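Local coordinates for phosphosugar isomerase (Escherichia coli O6:H1, PDB 5UQI), which probably interconverts arabinose-5-phosphate and ribulose-5-phosphate as a sugar isomerase of the GutQ/KpsF type, and binds arabinose-5-phosphate, at residues V88-E102 against N118-L131. Sequence-based numbering, arbitrary orientation.
Sequences VAKDDVVILISNSGE and NYLISFTRSHHSSL. With A5P (arabinose-5-phosphate), chain B.
Strands 93-97 and 120-124 run parallel, their axes approaching to 4.6 Å at an angle of 20°, and five backbone hydrogen bonds from V94 N to Y119 O through S98 N to F123 O pair them as neighbours in the central parallel sheet of the SIS domain. On the sheet face carrying I95, I97, I121 and F123, I95 CG2, anti to the backbone N, is the branch over the F123 ring, 3.8 Å from its centroid and 8° off the normal, a CH-pi contact. I95 CG1, anti to the carbonyl carbon (chi1 -63°), packs beside I121 CB, the two side chains pointing the same way. At the strand entrance the N118 amide bridges the 89-92 turn: ND2 donates to A89 O and D92 O, both 2.9 Å away and near the amide plane. At the C-terminal end of the sheet, residues 98-100 grip the A5P phosphate; N99 N donates to A5P O1P at 2.8 Å and S100 N to A5P O2P at 2.9 Å. The R125 guanidinium lays one face over S100 CA, while R125 N donates to N99 O, tying the second strand's exit to this phosphate loop. E102 accepts two hydrogen bonds at the start of helix 130-134: S130 N meets OE2 from above the carboxylate plane, and S130 OG donates to the syn lone pair of E102 OE1 at 2.6 Å.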
loop_
_atom_site.group_PDB
_atom_site.type_symbol
_atom_site.label_atom_id
_atom_site.label_comp_id
_atom_site.label_asym_id
_atom_site.label_seq_id
_atom_site.Cartn_x
_atom_site.Cartn_y
_atom_site.Cartn_z
ATOM N N VAL A 88 -8.246 13.181 8.802
ATOM C CA VAL A 88 -7.591 12.175 9.678
ATOM C C VAL A 88 -7.835 12.627 11.116
ATOM O O VAL A 88 -7.478 13.744 11.476
ATOM C CB VAL A 88 -6.064 12.117 9.396
ATOM C CG1 VAL A 88 -5.371 11.122 10.340
ATOM C CG2 VAL A 88 -5.818 11.758 7.927
ATOM N N ALA A 89 -8.494 11.776 11.879
ATOM C CA ALA A 89 -8.817 12.096 13.287
ATOM C C ALA A 89 -8.170 11.119 14.257
ATOM O O ALA A 89 -7.585 10.160 13.851
ATOM C CB ALA A 89 -10.317 12.144 13.476
ATOM N N LYS A 90 -8.291 11.386 15.561
ATOM C CA LYS A 90 -7.393 10.740 16.540
ATOM C C LYS A 90 -7.200 9.213 16.478
ATOM O O LYS A 90 -6.055 8.739 16.616
ATOM C CB LYS A 90 -7.770 11.166 17.975
ATOM C CG LYS A 90 -9.184 10.838 18.410
ATOM C CD LYS A 90 -9.355 10.909 19.933
ATOM C CE LYS A 90 -9.793 12.291 20.382
ATOM N NZ LYS A 90 -10.215 12.288 21.813
ATOM N N ASP A 91 -8.294 8.480 16.285
ATOM C CA ASP A 91 -8.285 6.998 16.281
ATOM C C ASP A 91 -7.856 6.380 14.932
ATOM O O ASP A 91 -7.714 5.148 14.836
ATOM C CB ASP A 91 -9.680 6.445 16.587
ATOM C CG ASP A 91 -10.160 6.775 18.021
ATOM O OD1 ASP A 91 -9.337 6.731 18.947
ATOM O OD2 ASP A 91 -11.359 7.066 18.179
ATOM N N ASP A 92 -7.675 7.219 13.896
ATOM C CA ASP A 92 -7.345 6.644 12.586
ATOM C C ASP A 92 -5.908 6.217 12.527
ATOM O O ASP A 92 -5.059 6.778 13.233
ATOM C CB ASP A 92 -7.575 7.686 11.491
ATOM C CG ASP A 92 -9.065 8.106 11.350
ATOM O OD1 ASP A 92 -9.999 7.388 11.805
ATOM O OD2 ASP A 92 -9.315 9.246 10.873
ATOM N N VAL A 93 -5.643 5.173 11.751
ATOM C CA VAL A 93 -4.273 4.684 11.538
ATOM C C VAL A 93 -3.940 5.027 10.116
ATOM O O VAL A 93 -4.807 4.800 9.264
ATOM C CB VAL A 93 -4.166 3.164 11.792
ATOM C CG1 VAL A 93 -2.831 2.567 11.315
ATOM C CG2 VAL A 93 -4.490 2.919 13.282
ATOM N N VAL A 94 -2.722 5.487 9.849
ATOM C CA VAL A 94 -2.330 6.014 8.514
ATOM C C VAL A 94 -1.327 5.063 7.900
ATOM O O VAL A 94 -0.300 4.705 8.545
ATOM C CB VAL A 94 -1.775 7.464 8.629
ATOM C CG1 VAL A 94 -1.369 7.983 7.265
ATOM C CG2 VAL A 94 -2.781 8.399 9.258
ATOM N N ILE A 95 -1.574 4.642 6.639
ATOM C CA ILE A 95 -0.589 3.883 5.903
ATOM C C ILE A 95 -0.112 4.777 4.782
ATOM O O ILE A 95 -0.910 5.179 3.922
ATOM C CB ILE A 95 -1.171 2.575 5.298
ATOM C CG1 ILE A 95 -1.649 1.631 6.434
ATOM C CG2 ILE A 95 -0.184 1.909 4.395
ATOM C CD1 ILE A 95 -2.322 0.326 5.958
ATOM N N LEU A 96 1.166 5.101 4.757
ATOM C CA LEU A 96 1.701 5.932 3.687
ATOM C C LEU A 96 2.490 5.050 2.726
ATOM O O LEU A 96 3.385 4.289 3.126
ATOM C CB LEU A 96 2.664 6.992 4.243
ATOM C CG LEU A 96 1.953 7.937 5.221
ATOM C CD1 LEU A 96 2.301 7.615 6.701
ATOM C CD2 LEU A 96 2.230 9.403 4.899
ATOM N N ILE A 97 2.169 5.104 1.427
ATOM C CA ILE A 97 2.776 4.237 0.418
ATOM C C ILE A 97 3.668 5.039 -0.471
ATOM O O ILE A 97 3.242 6.035 -1.069
ATOM C CB ILE A 97 1.672 3.510 -0.444
ATOM C CG1 ILE A 97 0.784 2.662 0.455
ATOM C CG2 ILE A 97 2.404 2.661 -1.513
ATOM C CD1 ILE A 97 -0.265 1.864 -0.373
ATOM N N SER A 98 4.939 4.662 -0.503
ATOM C CA SER A 98 5.897 5.302 -1.401
ATOM C C SER A 98 6.998 4.290 -1.717
ATOM O O SER A 98 7.681 3.815 -0.804
ATOM C CB SER A 98 6.543 6.518 -0.702
ATOM O OG SER A 98 7.659 7.040 -1.440
ATOM N N ASN A 99 7.165 3.943 -2.987
ATOM C CA ASN A 99 8.133 2.888 -3.291
ATOM C C ASN A 99 9.545 3.323 -2.836
ATOM O O ASN A 99 10.246 2.575 -2.112
ATOM C CB ASN A 99 8.071 2.508 -4.768
ATOM C CG ASN A 99 9.134 1.458 -5.135
ATOM O OD1 ASN A 99 9.993 1.733 -5.965
ATOM N ND2 ASN A 99 9.123 0.310 -4.469
ATOM N N SER A 100 9.951 4.517 -3.235
ATOM C CA SER A 100 11.279 4.984 -2.807
ATOM C C SER A 100 11.320 5.323 -1.323
ATOM O O SER A 100 12.397 5.228 -0.686
ATOM C CB SER A 100 11.664 6.245 -3.563
ATOM O OG SER A 100 10.817 7.364 -3.245
ATOM N N GLY A 101 10.205 5.786 -0.762
ATOM C CA GLY A 101 10.231 6.301 0.626
ATOM C C GLY A 101 10.909 7.664 0.704
ATOM O O GLY A 101 11.186 8.160 1.818
ATOM N N GLU A 102 11.069 8.315 -0.458
ATOM C CA GLU A 102 11.722 9.632 -0.529
ATOM C C GLU A 102 10.866 10.688 -1.220
ATOM O O GLU A 102 11.300 11.841 -1.360
ATOM C CB GLU A 102 13.074 9.516 -1.241
ATOM C CG GLU A 102 14.089 8.548 -0.572
ATOM C CD GLU A 102 14.491 8.948 0.831
ATOM O OE1 GLU A 102 14.351 10.149 1.182
ATOM O OE2 GLU A 102 14.926 8.021 1.616
ATOM N N ASN A 118 -1.288 10.423 15.183
ATOM C CA ASN A 118 -1.670 9.105 14.720
ATOM C C ASN A 118 -0.546 8.084 14.538
ATOM O O ASN A 118 0.584 8.451 14.161
ATOM C CB ASN A 118 -2.371 9.280 13.371
ATOM C CG ASN A 118 -3.542 10.236 13.450
ATOM O OD1 ASN A 118 -3.376 11.476 13.392
ATOM N ND2 ASN A 118 -4.714 9.670 13.549
ATOM N N TYR A 119 -0.880 6.805 14.670
ATOM C CA TYR A 119 0.061 5.739 14.391
ATOM C C TYR A 119 0.289 5.660 12.883
ATOM O O TYR A 119 -0.707 5.669 12.119
ATOM C CB TYR A 119 -0.553 4.433 14.892
ATOM C CG TYR A 119 0.456 3.332 14.978
ATOM C CD1 TYR A 119 0.798 2.565 13.901
ATOM C CD2 TYR A 119 1.145 3.088 16.176
ATOM C CE1 TYR A 119 1.758 1.566 13.951
ATOM C CE2 TYR A 119 2.101 2.100 16.222
ATOM C CZ TYR A 119 2.401 1.322 15.139
ATOM O OH TYR A 119 3.362 0.306 15.187
ATOM N N LEU A 120 1.550 5.718 12.483
ATOM C CA LEU A 120 1.943 5.802 11.059
ATOM C C LEU A 120 2.610 4.524 10.640
ATOM O O LEU A 120 3.565 4.074 11.234
ATOM C CB LEU A 120 2.883 6.994 10.785
ATOM C CG LEU A 120 2.407 8.350 11.317
ATOM C CD1 LEU A 120 3.535 9.351 10.966
ATOM C CD2 LEU A 120 1.014 8.752 10.754
ATOM N N ILE A 121 2.159 3.960 9.498
ATOM C CA ILE A 121 2.741 2.777 8.905
ATOM C C ILE A 121 3.247 3.184 7.530
ATOM O O ILE A 121 2.554 3.923 6.837
ATOM C CB ILE A 121 1.614 1.706 8.721
ATOM C CG1 ILE A 121 1.140 1.273 10.129
ATOM C CG2 ILE A 121 2.112 0.502 7.920
ATOM C CD1 ILE A 121 -0.149 0.465 10.026
ATOM N N SER A 122 4.417 2.729 7.129
ATOM C CA SER A 122 4.896 2.979 5.783
ATOM C C SER A 122 5.021 1.684 4.995
ATOM O O SER A 122 5.375 0.647 5.541
ATOM C CB SER A 122 6.241 3.732 5.721
ATOM O OG SER A 122 7.268 2.906 6.403
ATOM N N PHE A 123 4.689 1.735 3.690
ATOM C CA PHE A 123 5.042 0.663 2.786
ATOM C C PHE A 123 6.046 1.228 1.812
ATOM O O PHE A 123 5.690 2.101 0.962
ATOM C CB PHE A 123 3.779 0.266 1.946
ATOM C CG PHE A 123 2.689 -0.542 2.664
ATOM C CD1 PHE A 123 2.648 -0.770 4.038
ATOM C CD2 PHE A 123 1.576 -1.005 1.897
ATOM C CE1 PHE A 123 1.639 -1.518 4.621
ATOM C CE2 PHE A 123 0.537 -1.714 2.502
ATOM C CZ PHE A 123 0.570 -2.002 3.846
ATOM N N THR A 124 7.322 0.783 1.855
ATOM C CA THR A 124 8.401 1.301 0.999
ATOM C C THR A 124 9.331 0.151 0.666
ATOM O O THR A 124 9.214 -0.902 1.305
ATOM C CB THR A 124 9.235 2.447 1.653
ATOM O OG1 THR A 124 10.181 1.894 2.606
ATOM C CG2 THR A 124 8.328 3.493 2.396
ATOM N N ARG A 125 10.271 0.417 -0.217
ATOM C CA ARG A 125 11.206 -0.617 -0.598
ATOM C C ARG A 125 12.337 -0.750 0.415
ATOM O O ARG A 125 13.187 -1.640 0.217
ATOM C CB ARG A 125 11.729 -0.329 -2.000
ATOM C CG ARG A 125 12.799 0.699 -2.106
ATOM C CD ARG A 125 13.151 0.950 -3.581
ATOM N NE ARG A 125 13.962 2.137 -3.621
ATOM C CZ ARG A 125 14.008 3.019 -4.623
ATOM N NH1 ARG A 125 13.234 2.859 -5.695
ATOM N NH2 ARG A 125 14.809 4.088 -4.530
ATOM N N SER A 126 12.390 0.115 1.414
ATOM C CA SER A 126 13.552 0.125 2.371
ATOM C C SER A 126 13.257 0.700 3.722
ATOM O O SER A 126 12.814 1.871 3.831
ATOM C CB SER A 126 14.677 0.964 1.774
ATOM O OG SER A 126 15.822 1.030 2.682
ATOM N N HIS A 127 13.568 -0.065 4.778
ATOM C CA HIS A 127 13.446 0.469 6.130
ATOM C C HIS A 127 14.315 1.713 6.389
ATOM O O HIS A 127 14.004 2.488 7.297
ATOM C CB HIS A 127 13.851 -0.615 7.181
ATOM C CG HIS A 127 12.948 -1.829 7.266
ATOM N ND1 HIS A 127 11.597 -1.753 7.541
ATOM C CD2 HIS A 127 13.257 -3.153 7.268
ATOM C CE1 HIS A 127 11.092 -2.969 7.623
ATOM N NE2 HIS A 127 12.094 -3.851 7.493
ATOM N N HIS A 128 15.328 1.919 5.552
ATOM C CA HIS A 128 16.225 3.051 5.727
ATOM C C HIS A 128 15.758 4.320 5.036
ATOM O O HIS A 128 16.433 5.362 5.103
ATOM C CB HIS A 128 17.676 2.715 5.260
ATOM C CG HIS A 128 18.279 1.556 5.982
ATOM N ND1 HIS A 128 18.749 1.658 7.279
ATOM C CD2 HIS A 128 18.434 0.259 5.623
ATOM C CE1 HIS A 128 19.190 0.478 7.677
ATOM N NE2 HIS A 128 19.022 -0.388 6.690
ATOM N N SER A 129 14.607 4.245 4.357
ATOM C CA SER A 129 14.138 5.421 3.621
ATOM C C SER A 129 13.669 6.470 4.611
ATOM O O SER A 129 13.302 6.143 5.743
ATOM C CB SER A 129 13.033 5.039 2.604
ATOM O OG SER A 129 11.848 4.605 3.287
ATOM N N SER A 130 13.624 7.722 4.149
ATOM C CA SER A 130 13.169 8.842 4.956
ATOM C C SER A 130 11.795 8.609 5.541
ATOM O O SER A 130 11.554 8.790 6.705
ATOM C CB SER A 130 13.193 10.139 4.142
ATOM O OG SER A 130 14.551 10.457 3.740
ATOM N N LEU A 131 10.871 8.154 4.689
ATOM C CA LEU A 131 9.541 7.851 5.191
ATOM C C LEU A 131 9.492 6.730 6.262
ATOM O O LEU A 131 8.859 6.880 7.290
ATOM C CB LEU A 131 8.609 7.418 3.998
ATOM C CG LEU A 131 7.185 7.074 4.421
ATOM C CD1 LEU A 131 6.448 8.237 5.048
ATOM C CD2 LEU A 131 6.407 6.624 3.163
HETATM C C1 A5P B . 5.985 7.883 -10.986
HETATM O O1 A5P B . 6.297 6.863 -11.438
HETATM C C2 A5P B . 4.853 7.871 -10.064
HETATM O O2 A5P B . 3.671 7.370 -10.603
HETATM C C3 A5P B . 5.400 7.148 -8.910
HETATM O O3 A5P B . 4.513 6.170 -8.356
HETATM C C4 A5P B . 5.548 8.419 -8.114
HETATM O O4 A5P B . 6.671 9.152 -8.574
HETATM C C5 A5P B . 5.667 8.171 -6.642
HETATM O O5 A5P B . 6.836 7.479 -6.408
HETATM P P A5P B . 6.893 6.725 -5.001
HETATM O O1P A5P B . 6.074 5.424 -5.075
HETATM O O2P A5P B . 8.478 6.428 -4.866
HETATM O O3P A5P B . 6.295 7.591 -4.013
HETATM O O HOH W 1 -5.554 12.875 13.945
HETATM O O HOH W 2 -3.607 6.137 15.432
HETATM O O HOH W 3 14.789 4.018 -1.119
#